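Local structure of probable AP endonuclease (African swine fever virus, 6KI3) at residues 81-84 against 85-88; 186-190 against 191-195; 213-217 against 218-222; 257-260 against 261-265; 283-286 against 287-291. The protein probably cleaves DNA on the 5' side of abasic sites during repair, with three zinc ions as cofactor, and probably also acts as a proofreading 3'-5' exonuclease. All coordinates share one frame; numbering follows the deposited sequence.

The five contacts follow one another along a TIM-barrel chain. Contact 1 lies at the end of barrel strand 79-83, and contact 3 leads into strand 220-227 of the same sheet. The two meet where V81 packs against M221, with their centres about 20 Å apart. Contact 2 closes helix 185-190, and contact 4 forms the start of helix 258-269. These two also touch, with centres about 15 Å apart, and contact 4 packs on contact 3 as well. Contact 5, on helix 282-300, touches none of the others. Contacts 1 and 2 each supply a zinc-binding histidine. Contacts 3, 4 and 5 hold no zinc ligand and lie on strand 220-227 and the outer helices 258-269 and 282-300.

Contact 1 (81-84 against 85-88); sequences VAHG and TYLD. With ZN (zinc ion), chain K; nucleotides of chain D; nucleotides of chain B; nucleotides of chain C.
H83 and Y86 meet at the zinc- and DNA-binding end of strand 79-83, where the chain turns into a loop. Their rings approach obliquely, with H83 CE1 4.3 Å from Y86 CE1. H83 NE2 binds a zinc ion at 2.2 Å, and H120 and E147 bind the same metal. H83 CG is anti to the backbone N (chi1 -165°), which carries the ring toward the zinc. H83 ND1 donates to G84 O at 2.7 Å, on a lone pair and close to the imidazole plane, and this bond fixes the ring rotation. Beyond G84 the chain makes a type I turn from T85 to D88. T85 OG1 accepts from L87 N, an ST turn. D88 OD2 reaches back to take a weak bond from T85 N and lies 3.5 Å from G84 CA. The Y86 ring lies among the nucleotides. The base of DC9 of chain B lies over one face of its ring, offset toward the rim. L87 CD2 meets DG10 of chain D, 3.3 Å from C8. Metal ligands at the C-terminal ends of the strands, followed by DNA-contacting loops, are characteristic of the endonuclease IV type of TIM barrel.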
# COMPACT_ATOMS: atom_id res chain seq x y z
N VAL A 81 1.97 -7.35 -3.54
CA VAL A 81 2.38 -6.11 -4.19
C VAL A 81 3.76 -5.75 -3.66
O VAL A 81 4.10 -6.01 -2.51
CB VAL A 81 1.37 -4.96 -3.94
CG1 VAL A 81 1.32 -4.58 -2.47
CG2 VAL A 81 1.69 -3.75 -4.81
N ALA A 82 4.58 -5.17 -4.54
CA ALA A 82 5.91 -4.72 -4.18
C ALA A 82 5.88 -3.22 -3.94
O ALA A 82 5.29 -2.47 -4.72
CB ALA A 82 6.92 -5.06 -5.28
N HIS A 83 6.50 -2.78 -2.85
CA HIS A 83 6.66 -1.36 -2.59
C HIS A 83 7.97 -0.90 -3.22
O HIS A 83 9.02 -1.52 -2.99
CB HIS A 83 6.65 -1.06 -1.09
CG HIS A 83 6.45 0.38 -0.77
ND1 HIS A 83 7.29 1.37 -1.24
CD2 HIS A 83 5.52 1.01 -0.02
CE1 HIS A 83 6.88 2.55 -0.79
NE2 HIS A 83 5.80 2.35 -0.05
N GLY A 84 7.91 0.16 -4.02
CA GLY A 84 9.10 0.68 -4.64
C GLY A 84 10.05 1.30 -3.63
O GLY A 84 9.68 1.61 -2.49
N THR A 85 11.29 1.48 -4.06
CA THR A 85 12.27 2.15 -3.21
C THR A 85 11.90 3.62 -3.05
O THR A 85 11.10 4.18 -3.80
CB THR A 85 13.67 2.03 -3.80
OG1 THR A 85 13.79 2.92 -4.93
CG2 THR A 85 13.94 0.61 -4.26
N TYR A 86 12.50 4.25 -2.04
CA TYR A 86 12.28 5.67 -1.83
C TYR A 86 12.96 6.53 -2.88
O TYR A 86 12.68 7.74 -2.95
CB TYR A 86 12.76 6.07 -0.43
CG TYR A 86 12.05 5.31 0.68
CD1 TYR A 86 10.73 4.91 0.53
CD2 TYR A 86 12.71 4.99 1.86
CE1 TYR A 86 10.08 4.22 1.54
CE2 TYR A 86 12.07 4.30 2.87
CZ TYR A 86 10.75 3.92 2.70
OH TYR A 86 10.10 3.23 3.69
N LEU A 87 13.82 5.95 -3.71
CA LEU A 87 14.50 6.67 -4.78
C LEU A 87 13.75 6.60 -6.10
O LEU A 87 14.23 7.14 -7.10
CB LEU A 87 15.92 6.13 -4.98
CG LEU A 87 16.70 5.65 -3.76
CD1 LEU A 87 18.07 5.12 -4.18
CD2 LEU A 87 16.86 6.75 -2.73
N ASP A 88 12.58 5.95 -6.14
CA ASP A 88 11.82 5.77 -7.37
C ASP A 88 10.96 7.01 -7.62
O ASP A 88 9.73 6.99 -7.54
CB ASP A 88 10.97 4.51 -7.30
CG ASP A 88 11.81 3.24 -7.29
OD1 ASP A 88 12.96 3.29 -7.78
OD2 ASP A 88 11.31 2.20 -6.81
ZN ZN K . 4.51 3.85 0.83
P DG D 10 19.18 10.95 -4.69
OP1 DG D 10 18.99 12.21 -5.44
OP2 DG D 10 19.86 10.97 -3.37
O5' DG D 10 17.76 10.25 -4.50
C5' DG D 10 16.89 10.10 -5.62
C4' DG D 10 15.51 10.65 -5.30
O4' DG D 10 14.96 9.96 -4.15
C3' DG D 10 15.46 12.13 -4.97
O3' DG D 10 14.23 12.68 -5.41
C2' DG D 10 15.56 12.14 -3.44
C1' DG D 10 14.81 10.86 -3.07
N9 DG D 10 15.33 10.21 -1.86
C8 DG D 10 16.64 9.89 -1.59
N7 DG D 10 16.80 9.31 -0.44
C5 DG D 10 15.52 9.23 0.09
C6 DG D 10 15.07 8.69 1.32
O6 DG D 10 15.74 8.16 2.21
N1 DG D 10 13.69 8.82 1.46
C2 DG D 10 12.85 9.39 0.53
N2 DG D 10 11.55 9.42 0.85
N3 DG D 10 13.26 9.89 -0.62
C4 DG D 10 14.60 9.78 -0.78
P DC B 9 9.51 6.15 10.88
OP1 DC B 9 8.26 5.89 11.55
OP2 DC B 9 10.65 5.31 11.15
O5' DC B 9 9.20 6.14 9.34
C5' DC B 9 8.08 6.85 8.87
C4' DC B 9 8.01 6.85 7.37
O4' DC B 9 9.09 7.63 6.84
C3' DC B 9 8.13 5.50 6.70
O3' DC B 9 6.83 4.97 6.52
C2' DC B 9 8.72 5.85 5.35
C1' DC B 9 9.33 7.23 5.52
N1 DC B 9 10.77 7.25 5.31
C2 DC B 9 11.29 7.78 4.14
O2 DC B 9 10.51 8.25 3.31
N3 DC B 9 12.62 7.80 3.96
C4 DC B 9 13.42 7.28 4.89
N4 DC B 9 14.73 7.30 4.65
C5 DC B 9 12.92 6.73 6.09
C6 DC B 9 11.60 6.72 6.26
P DC C 2 10.04 1.34 6.59
OP1 DC C 2 10.33 1.36 8.04
OP2 DC C 2 9.89 2.61 5.85
O5' DC C 2 11.16 0.49 5.85
C5' DC C 2 11.56 -0.77 6.38
C4' DC C 2 12.43 -1.51 5.38
O4' DC C 2 13.66 -0.79 5.17
C3' DC C 2 12.83 -2.92 5.80
O3' DC C 2 12.93 -3.74 4.64
C2' DC C 2 14.19 -2.69 6.46
C1' DC C 2 14.77 -1.56 5.61
N1 DC C 2 15.69 -0.66 6.36
C2 DC C 2 16.81 -0.13 5.72
O2 DC C 2 17.03 -0.42 4.53
N3 DC C 2 17.64 0.69 6.41
C4 DC C 2 17.38 0.98 7.69
N4 DC C 2 18.22 1.79 8.33
C5 DC C 2 16.23 0.45 8.36
C6 DC C 2 15.43 -0.36 7.66

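Contact 2 (186-190 against 191-195); sequences AHIWS and SGVNI. With ZN (zinc ion), chain I; nucleotides of chain C.
V193, G192 and S191 give their backbone N-H groups to the last turn of helix 185-190. V193 N binds I188 O at 2.8 Å and G192 N binds W189 O at 3.0 Å, which makes a Schellman motif. G192 takes the positive phi (108°) that suits glycine. S191 N continues the helical pattern to H187 O, also at 2.8 Å. A weaker C-H contact runs from W189 CA to V193 O.

The apolar contacts lie beside this cap. I188 CD1 meets I195 CD1 at 3.9 Å, the two side chains crossing at about a right angle. I188 CB also faces V193 CB. W189 runs alongside N194, whose OD1 sits at the ring edge, 4.0 Å from CZ3; the amide and ring planes are 85° apart. N194 OD1 accepts from S196 N, and W189 NE1 is bonded to T229 O.

H187 makes the metal contact. H187 NE2 binds a zinc ion at 2.1 Å, together with D236, H238 and phosphate oxygens of 3DR1 of chain C. T148 O holds H187 ND1. The helix follows strand 179-184, with W189 and A186 against strand 220-227, and the loop leads to helix 198-209, where V193 touches W204.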
# COMPACT_ATOMS: atom_id res chain seq x y z
N ALA A 186 -3.26 6.84 6.78
CA ALA A 186 -2.40 7.66 7.63
C ALA A 186 -1.84 8.87 6.89
O ALA A 186 -1.51 9.87 7.53
CB ALA A 186 -1.26 6.82 8.20
N HIS A 187 -1.74 8.80 5.56
CA HIS A 187 -1.15 9.90 4.80
C HIS A 187 -2.17 10.99 4.51
O HIS A 187 -1.87 12.18 4.68
CB HIS A 187 -0.54 9.37 3.51
CG HIS A 187 0.65 8.49 3.71
ND1 HIS A 187 1.43 8.03 2.68
CD2 HIS A 187 1.19 7.98 4.85
CE1 HIS A 187 2.40 7.28 3.16
NE2 HIS A 187 2.28 7.23 4.47
N ILE A 188 -3.37 10.61 4.07
CA ILE A 188 -4.40 11.62 3.83
C ILE A 188 -4.80 12.28 5.13
O ILE A 188 -5.19 13.46 5.15
CB ILE A 188 -5.62 11.00 3.11
CG1 ILE A 188 -6.35 10.01 4.02
CG2 ILE A 188 -5.19 10.32 1.81
CD1 ILE A 188 -7.68 9.53 3.45
N TRP A 189 -4.71 11.56 6.25
CA TRP A 189 -4.89 12.17 7.56
C TRP A 189 -3.79 13.19 7.83
O TRP A 189 -4.06 14.32 8.24
CB TRP A 189 -4.91 11.09 8.64
CG TRP A 189 -4.81 11.61 10.04
CD1 TRP A 189 -3.67 11.80 10.76
CD2 TRP A 189 -5.90 11.98 10.90
NE1 TRP A 189 -3.98 12.28 12.01
CE2 TRP A 189 -5.34 12.40 12.12
CE3 TRP A 189 -7.29 12.00 10.75
CZ2 TRP A 189 -6.12 12.83 13.19
CZ3 TRP A 189 -8.06 12.43 11.81
CH2 TRP A 189 -7.48 12.84 13.01
N SER A 190 -2.53 12.79 7.60
CA SER A 190 -1.42 13.71 7.78
C SER A 190 -1.52 14.91 6.85
O SER A 190 -1.04 16.00 7.19
CB SER A 190 -0.10 12.97 7.56
OG SER A 190 1.00 13.86 7.56
N SER A 191 -2.14 14.73 5.69
CA SER A 191 -2.32 15.83 4.74
C SER A 191 -3.56 16.67 5.04
O SER A 191 -3.81 17.65 4.32
CB SER A 191 -2.38 15.29 3.31
OG SER A 191 -1.13 14.77 2.91
N GLY A 192 -4.33 16.31 6.05
CA GLY A 192 -5.43 17.13 6.52
C GLY A 192 -6.84 16.65 6.22
O GLY A 192 -7.75 17.48 6.17
N VAL A 193 -7.04 15.35 6.02
CA VAL A 193 -8.36 14.80 5.73
C VAL A 193 -8.85 14.07 6.98
O VAL A 193 -8.32 13.01 7.34
CB VAL A 193 -8.34 13.86 4.51
CG1 VAL A 193 -9.73 13.31 4.24
CG2 VAL A 193 -7.79 14.58 3.29
N ASN A 194 -9.86 14.64 7.63
CA ASN A 194 -10.46 14.02 8.81
C ASN A 194 -11.28 12.81 8.38
O ASN A 194 -12.31 12.95 7.71
CB ASN A 194 -11.33 15.03 9.55
CG ASN A 194 -11.80 14.53 10.91
OD1 ASN A 194 -11.91 13.32 11.14
ND2 ASN A 194 -12.08 15.46 11.82
N ILE A 195 -10.82 11.61 8.75
CA ILE A 195 -11.51 10.38 8.41
C ILE A 195 -11.81 9.61 9.70
O ILE A 195 -11.88 8.37 9.69
CB ILE A 195 -10.69 9.52 7.43
CG1 ILE A 195 -9.28 9.29 7.98
CG2 ILE A 195 -10.64 10.18 6.06
CD1 ILE A 195 -8.43 8.37 7.14
ZN ZN I . 3.55 6.19 5.75
O5' 3DR C 1 5.23 3.20 4.67
P 3DR C 1 4.80 4.56 3.92
OP1 3DR C 1 5.40 4.43 2.55
OP2 3DR C 1 3.29 4.51 3.95
OP3 3DR C 1 5.41 5.66 4.76
C2' 3DR C 1 7.30 -0.69 4.84
C5' 3DR C 1 6.54 2.66 4.51
C4' 3DR C 1 6.72 1.55 5.53
O4' 3DR C 1 5.54 0.74 5.55
C1' 3DR C 1 5.87 -0.64 5.36
C3' 3DR C 1 7.90 0.65 5.21
O3' 3DR C 1 8.69 0.48 6.38

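Contact 3 (213-217 against 218-222); sequences SVIPP and SHIMF
P216 O accepts from H219 N at 2.9 Å, and P217 O takes a weak bond from I220 N at 3.3 Å, so the chain makes a tight 3-10 turn through P217 and S218 just before the strand. The first of these donors stands above the carbonyl plane of P216, 46° out of it. I215 and I220 pack together beside the turn. I215 CG1 lies 3.7 Å from I220 CG1, and the two side chains cross at about a right angle. I215 CG1 is anti to the backbone N (chi1 170°), and from there CD1 extends to 3.5 Å from H219 O. I220 CG1 also packs under the turn, 3.4 Å from P216 O. Its CD1 reaches on to P217 CA.

The segment is the connection from helix 198-209 to strand 220-227 of the TIM barrel. It enters the strand at the end remote from the metals: the side chain of I220 is about 13 Å from a bound zinc ion. H223, a zinc ligand, follows F222 directly in the same strand.

At the turn itself, S218 OG and H219 ND1 share a hydrogen bond of 3.0 Å, in which either could be the donor. The hydroxyl sits at the edge of the imidazole, in its plane. The same oxygen rests against the ring of P216, 3.8 Å from CG. Y265 of helix 258-269 covers both P217 and I220. I215 touches F168 of helix 161-174 and L181 of strand 179-184, while H219 and M221 bond to the backbone of L181.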
# COMPACT_ATOMS: atom_id res chain seq x y z
N SER A 213 -15.17 6.46 -13.09
CA SER A 213 -14.88 6.49 -14.52
C SER A 213 -13.47 6.98 -14.83
O SER A 213 -13.04 6.90 -15.98
CB SER A 213 -15.90 7.38 -15.24
N VAL A 214 -12.75 7.48 -13.83
CA VAL A 214 -11.38 7.93 -13.99
C VAL A 214 -10.40 7.05 -13.22
O VAL A 214 -9.29 6.78 -13.69
CB VAL A 214 -11.23 9.40 -13.57
CG1 VAL A 214 -9.94 9.96 -14.10
CG2 VAL A 214 -12.42 10.22 -14.08
N ILE A 215 -10.80 6.59 -12.04
CA ILE A 215 -10.02 5.63 -11.26
C ILE A 215 -10.97 4.56 -10.74
O ILE A 215 -11.60 4.73 -9.68
CB ILE A 215 -9.24 6.34 -10.13
CG1 ILE A 215 -8.60 5.32 -9.18
CG2 ILE A 215 -10.11 7.36 -9.40
CD1 ILE A 215 -7.60 4.40 -9.84
N PRO A 216 -11.14 3.46 -11.47
CA PRO A 216 -12.11 2.45 -11.05
C PRO A 216 -11.61 1.70 -9.83
O PRO A 216 -10.39 1.57 -9.61
CB PRO A 216 -12.21 1.53 -12.27
CG PRO A 216 -10.92 1.70 -12.98
CD PRO A 216 -10.52 3.13 -12.77
N PRO A 217 -12.51 1.17 -9.00
CA PRO A 217 -12.07 0.44 -7.80
C PRO A 217 -11.29 -0.83 -8.10
O PRO A 217 -10.63 -1.36 -7.20
CB PRO A 217 -13.39 0.12 -7.08
CG PRO A 217 -14.44 0.19 -8.15
CD PRO A 217 -13.98 1.25 -9.10
N SER A 218 -11.34 -1.33 -9.34
CA SER A 218 -10.50 -2.46 -9.70
C SER A 218 -9.02 -2.10 -9.65
O SER A 218 -8.18 -2.99 -9.49
CB SER A 218 -10.86 -2.95 -11.10
OG SER A 218 -10.64 -1.94 -12.07
N HIS A 219 -8.68 -0.82 -9.77
CA HIS A 219 -7.31 -0.33 -9.71
C HIS A 219 -7.06 0.50 -8.45
O HIS A 219 -6.32 1.48 -8.47
CB HIS A 219 -6.98 0.50 -10.96
CG HIS A 219 -6.81 -0.32 -12.20
ND1 HIS A 219 -7.81 -1.11 -12.71
CD2 HIS A 219 -5.75 -0.46 -13.03
CE1 HIS A 219 -7.38 -1.71 -13.81
NE2 HIS A 219 -6.13 -1.33 -14.02
N ILE A 220 -7.68 0.10 -7.34
CA ILE A 220 -7.54 0.81 -6.07
C ILE A 220 -7.12 -0.19 -5.00
O ILE A 220 -7.76 -1.24 -4.85
CB ILE A 220 -8.84 1.53 -5.67
CG1 ILE A 220 -9.15 2.66 -6.65
CG2 ILE A 220 -8.73 2.06 -4.25
CD1 ILE A 220 -10.39 3.47 -6.28
N MET A 221 -6.06 0.13 -4.27
CA MET A 221 -5.61 -0.64 -3.12
C MET A 221 -5.49 0.29 -1.92
O MET A 221 -5.49 1.51 -2.05
CB MET A 221 -4.28 -1.35 -3.39
CG MET A 221 -3.09 -0.42 -3.50
SD MET A 221 -1.53 -1.31 -3.60
CE MET A 221 -1.41 -1.96 -1.93
N PHE A 222 -5.36 -0.30 -0.73
CA PHE A 222 -5.40 0.46 0.51
C PHE A 222 -4.26 0.08 1.44
O PHE A 222 -3.89 -1.10 1.54
CB PHE A 222 -6.73 0.26 1.23
CG PHE A 222 -7.87 1.01 0.62
CD1 PHE A 222 -8.63 0.45 -0.39
CD2 PHE A 222 -8.17 2.29 1.05
CE1 PHE A 222 -9.67 1.15 -0.95
CE2 PHE A 222 -9.22 3.00 0.49
CZ PHE A 222 -9.97 2.42 -0.51

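Contact 4 (257-260 against 261-265); sequences SGLY and CFVEY
Y260 and E264 lie one turn apart at the start of helix 258-269, and the extended E264 chain crosses one face of the tyrosine ring. E264 CG sits above that face, 4.1 Å from the centroid and 20° off the normal, a CH-pi contact offset toward the rim. The carboxylate plane is 44° from the ring plane. E264 OE2 lies 3.0 Å from Y260 OH. The other oxygen, OE1, is hydrogen-bonded to Y198 OH. Y260 CG is anti to the backbone N (chi1 176°), beside the carbonyl carbon, and this places the ring near E264, one turn on.

S257 is the N-cap. Its OG accepts from Y260 N in a weak bond of 3.4 Å and is also bonded to I254 O. The G258 backbone bonds with S196, which lies outside the helix.

The carbonyls of the first turn are used in order. G258 O accepts from F262 N at 3.2 Å, and the edge of the F262 ring lies against the same oxygen, with CD2 at 3.0 Å. L259 O receives V263 N at 2.8 Å. Y260 O receives E264 N at 3.0 Å. C261 O serves Y265 N, and V263 O is bonded to T267 OG1 a turn later.

On the apolar side, L259 CG meets V263 CG2. F262 packs on A201 and L205 of helix 198-209. V263 lies against L296 and L300 of helix 282-300. The helix thus sits between these two outer helices of the barrel, with Y265 turned to F222 of strand 220-227.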
# COMPACT_ATOMS: atom_id res chain seq x y z
N SER A 257 -16.47 4.02 13.65
CA SER A 257 -15.21 4.62 13.24
C SER A 257 -15.18 4.83 11.73
O SER A 257 -15.99 4.29 10.98
CB SER A 257 -14.03 3.73 13.66
OG SER A 257 -14.10 2.47 13.02
N GLY A 258 -14.22 5.65 11.29
CA GLY A 258 -14.00 5.82 9.87
C GLY A 258 -13.39 4.59 9.22
O GLY A 258 -13.59 4.35 8.03
N LEU A 259 -12.66 3.79 10.00
CA LEU A 259 -12.03 2.60 9.44
C LEU A 259 -13.06 1.57 9.01
O LEU A 259 -12.91 0.94 7.95
CB LEU A 259 -11.07 1.98 10.46
CG LEU A 259 -10.51 0.66 10.03
CD1 LEU A 259 -9.27 0.84 9.26
CD2 LEU A 259 -10.29 -0.27 11.20
N TYR A 260 -14.11 1.36 9.81
CA TYR A 260 -15.13 0.39 9.44
C TYR A 260 -15.80 0.75 8.13
O TYR A 260 -16.21 -0.14 7.37
CB TYR A 260 -16.18 0.27 10.55
CG TYR A 260 -17.32 -0.65 10.19
CD1 TYR A 260 -17.10 -2.01 9.98
CD2 TYR A 260 -18.61 -0.17 10.06
CE1 TYR A 260 -18.13 -2.86 9.64
CE2 TYR A 260 -19.66 -1.01 9.73
CZ TYR A 260 -19.41 -2.36 9.52
OH TYR A 260 -20.45 -3.20 9.19
N CYS A 261 -15.91 2.05 7.83
CA CYS A 261 -16.42 2.45 6.52
C CYS A 261 -15.42 2.10 5.42
O CYS A 261 -15.82 1.74 4.31
CB CYS A 261 -16.73 3.95 6.52
SG CYS A 261 -17.50 4.54 4.99
N PHE A 262 -14.12 2.21 5.71
CA PHE A 262 -13.11 1.76 4.76
C PHE A 262 -13.17 0.25 4.56
O PHE A 262 -12.96 -0.24 3.45
CB PHE A 262 -11.72 2.19 5.21
CG PHE A 262 -11.37 3.61 4.87
CD1 PHE A 262 -10.85 3.93 3.62
CD2 PHE A 262 -11.55 4.63 5.79
CE1 PHE A 262 -10.52 5.23 3.30
CE2 PHE A 262 -11.23 5.94 5.47
CZ PHE A 262 -10.71 6.24 4.23
N VAL A 263 -13.45 -0.49 5.63
CA VAL A 263 -13.53 -1.95 5.53
C VAL A 263 -14.72 -2.35 4.66
O VAL A 263 -14.64 -3.32 3.89
CB VAL A 263 -13.61 -2.58 6.93
CG1 VAL A 263 -13.83 -4.08 6.84
CG2 VAL A 263 -12.34 -2.27 7.71
N GLU A 264 -15.83 -1.62 4.75
CA GLU A 264 -17.00 -1.95 3.95
C GLU A 264 -16.76 -1.69 2.47
O GLU A 264 -17.20 -2.46 1.62
CB GLU A 264 -18.22 -1.16 4.45
CG GLU A 264 -18.78 -1.65 5.77
CD GLU A 264 -19.96 -0.82 6.24
OE1 GLU A 264 -19.98 0.40 5.97
OE2 GLU A 264 -20.88 -1.39 6.88
N TYR A 265 -16.05 -0.60 2.14
CA TYR A 265 -15.72 -0.34 0.74
C TYR A 265 -14.74 -1.37 0.21
O TYR A 265 -14.87 -1.83 -0.93
CB TYR A 265 -15.16 1.08 0.59
CG TYR A 265 -14.57 1.37 -0.77
CD1 TYR A 265 -13.23 1.11 -1.04
CD2 TYR A 265 -15.34 1.93 -1.78
CE1 TYR A 265 -12.69 1.37 -2.28
CE2 TYR A 265 -14.80 2.20 -3.02
CZ TYR A 265 -13.47 1.92 -3.27
OH TYR A 265 -12.93 2.19 -4.50

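Contact 5 (283-286 against 287-291); sequences MQLQ and TALTA
M283 O is gripped twice by T287, by the hydroxyl OG1 at 2.9 Å and by the backbone N at 3.0 Å. The two donors arrive from opposite faces of the carbonyl plane. T287 OG1 lies beside its own backbone N (chi1 -53°), which turns the hydroxyl back along the helix to that oxygen. Next, Q284 O accepts from A288 N at 3.1 Å. The amide end of Q284 bonds weakly to S281 OG. L285 is buried, against L15 and W16 of helix 13-16. L285 O takes the N-H of L289, and the two leucines meet obliquely, with L285 CG 3.7 Å from L289 CD1. L289 CG also comes close to the same carbonyl, 3.2 Å from L285 O. Q286 O accepts from T290 N at 3.0 Å. Q286 and T290 also touch F36 of helix 25-39. Threonine hydroxyls that bond back to a carbonyl one turn earlier are a familiar feature of alpha-helices. Here the helix is amphipathic, with buried leucines, and is the last outer helix of the TIM barrel.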
# COMPACT_ATOMS: atom_id res chain seq x y z
N MET A 283 8.12 -10.26 18.35
CA MET A 283 6.99 -10.53 19.24
C MET A 283 6.12 -9.29 19.44
O MET A 283 4.89 -9.41 19.53
CB MET A 283 7.50 -11.05 20.59
CG MET A 283 6.39 -11.32 21.59
SD MET A 283 6.89 -12.40 22.96
CE MET A 283 8.67 -12.22 22.89
N GLN A 284 6.73 -8.11 19.52
CA GLN A 284 5.93 -6.89 19.56
C GLN A 284 5.03 -6.80 18.33
O GLN A 284 3.82 -6.56 18.44
CB GLN A 284 6.81 -5.65 19.67
CG GLN A 284 7.97 -5.72 20.63
CD GLN A 284 8.97 -4.63 20.36
OE1 GLN A 284 9.03 -3.63 21.08
NE2 GLN A 284 9.74 -4.79 19.30
N LEU A 285 5.62 -6.99 17.15
CA LEU A 285 4.86 -6.88 15.90
C LEU A 285 3.71 -7.88 15.86
O LEU A 285 2.60 -7.55 15.44
CB LEU A 285 5.79 -7.08 14.71
CG LEU A 285 5.14 -7.06 13.33
CD1 LEU A 285 4.50 -5.72 13.09
CD2 LEU A 285 6.15 -7.37 12.23
N GLN A 286 3.96 -9.12 16.30
CA GLN A 286 2.93 -10.14 16.22
C GLN A 286 1.79 -9.85 17.19
O GLN A 286 0.62 -10.06 16.86
CB GLN A 286 3.54 -11.52 16.48
CG GLN A 286 4.52 -11.94 15.39
CD GLN A 286 5.02 -13.36 15.57
OE1 GLN A 286 4.24 -14.27 15.87
NE2 GLN A 286 6.31 -13.57 15.37
N THR A 287 2.11 -9.36 18.39
CA THR A 287 1.06 -9.00 19.33
C THR A 287 0.19 -7.88 18.78
O THR A 287 -1.04 -7.89 18.94
CB THR A 287 1.66 -8.58 20.68
OG1 THR A 287 2.54 -9.61 21.15
CG2 THR A 287 0.56 -8.35 21.71
N ALA A 288 0.80 -6.90 18.10
CA ALA A 288 0.04 -5.79 17.55
C ALA A 288 -0.87 -6.25 16.41
O ALA A 288 -2.03 -5.84 16.33
CB ALA A 288 0.99 -4.69 17.07
N LEU A 289 -0.35 -7.11 15.52
CA LEU A 289 -1.14 -7.54 14.37
C LEU A 289 -2.27 -8.48 14.78
O LEU A 289 -3.35 -8.45 14.18
CB LEU A 289 -0.24 -8.19 13.33
CG LEU A 289 0.85 -7.30 12.75
CD1 LEU A 289 1.89 -8.13 12.03
CD2 LEU A 289 0.24 -6.26 11.81
N THR A 290 -2.04 -9.33 15.79
CA THR A 290 -3.11 -10.19 16.28
C THR A 290 -4.29 -9.36 16.78
O THR A 290 -5.45 -9.74 16.58
CB THR A 290 -2.59 -11.09 17.39
OG1 THR A 290 -1.91 -10.30 18.38
CG2 THR A 290 -1.63 -12.10 16.83
N ALA A 291 -4.01 -8.24 17.44
CA ALA A 291 -5.08 -7.36 17.88
C ALA A 291 -5.79 -6.71 16.69
O ALA A 291 -7.02 -6.59 16.68
CB ALA A 291 -4.53 -6.29 18.82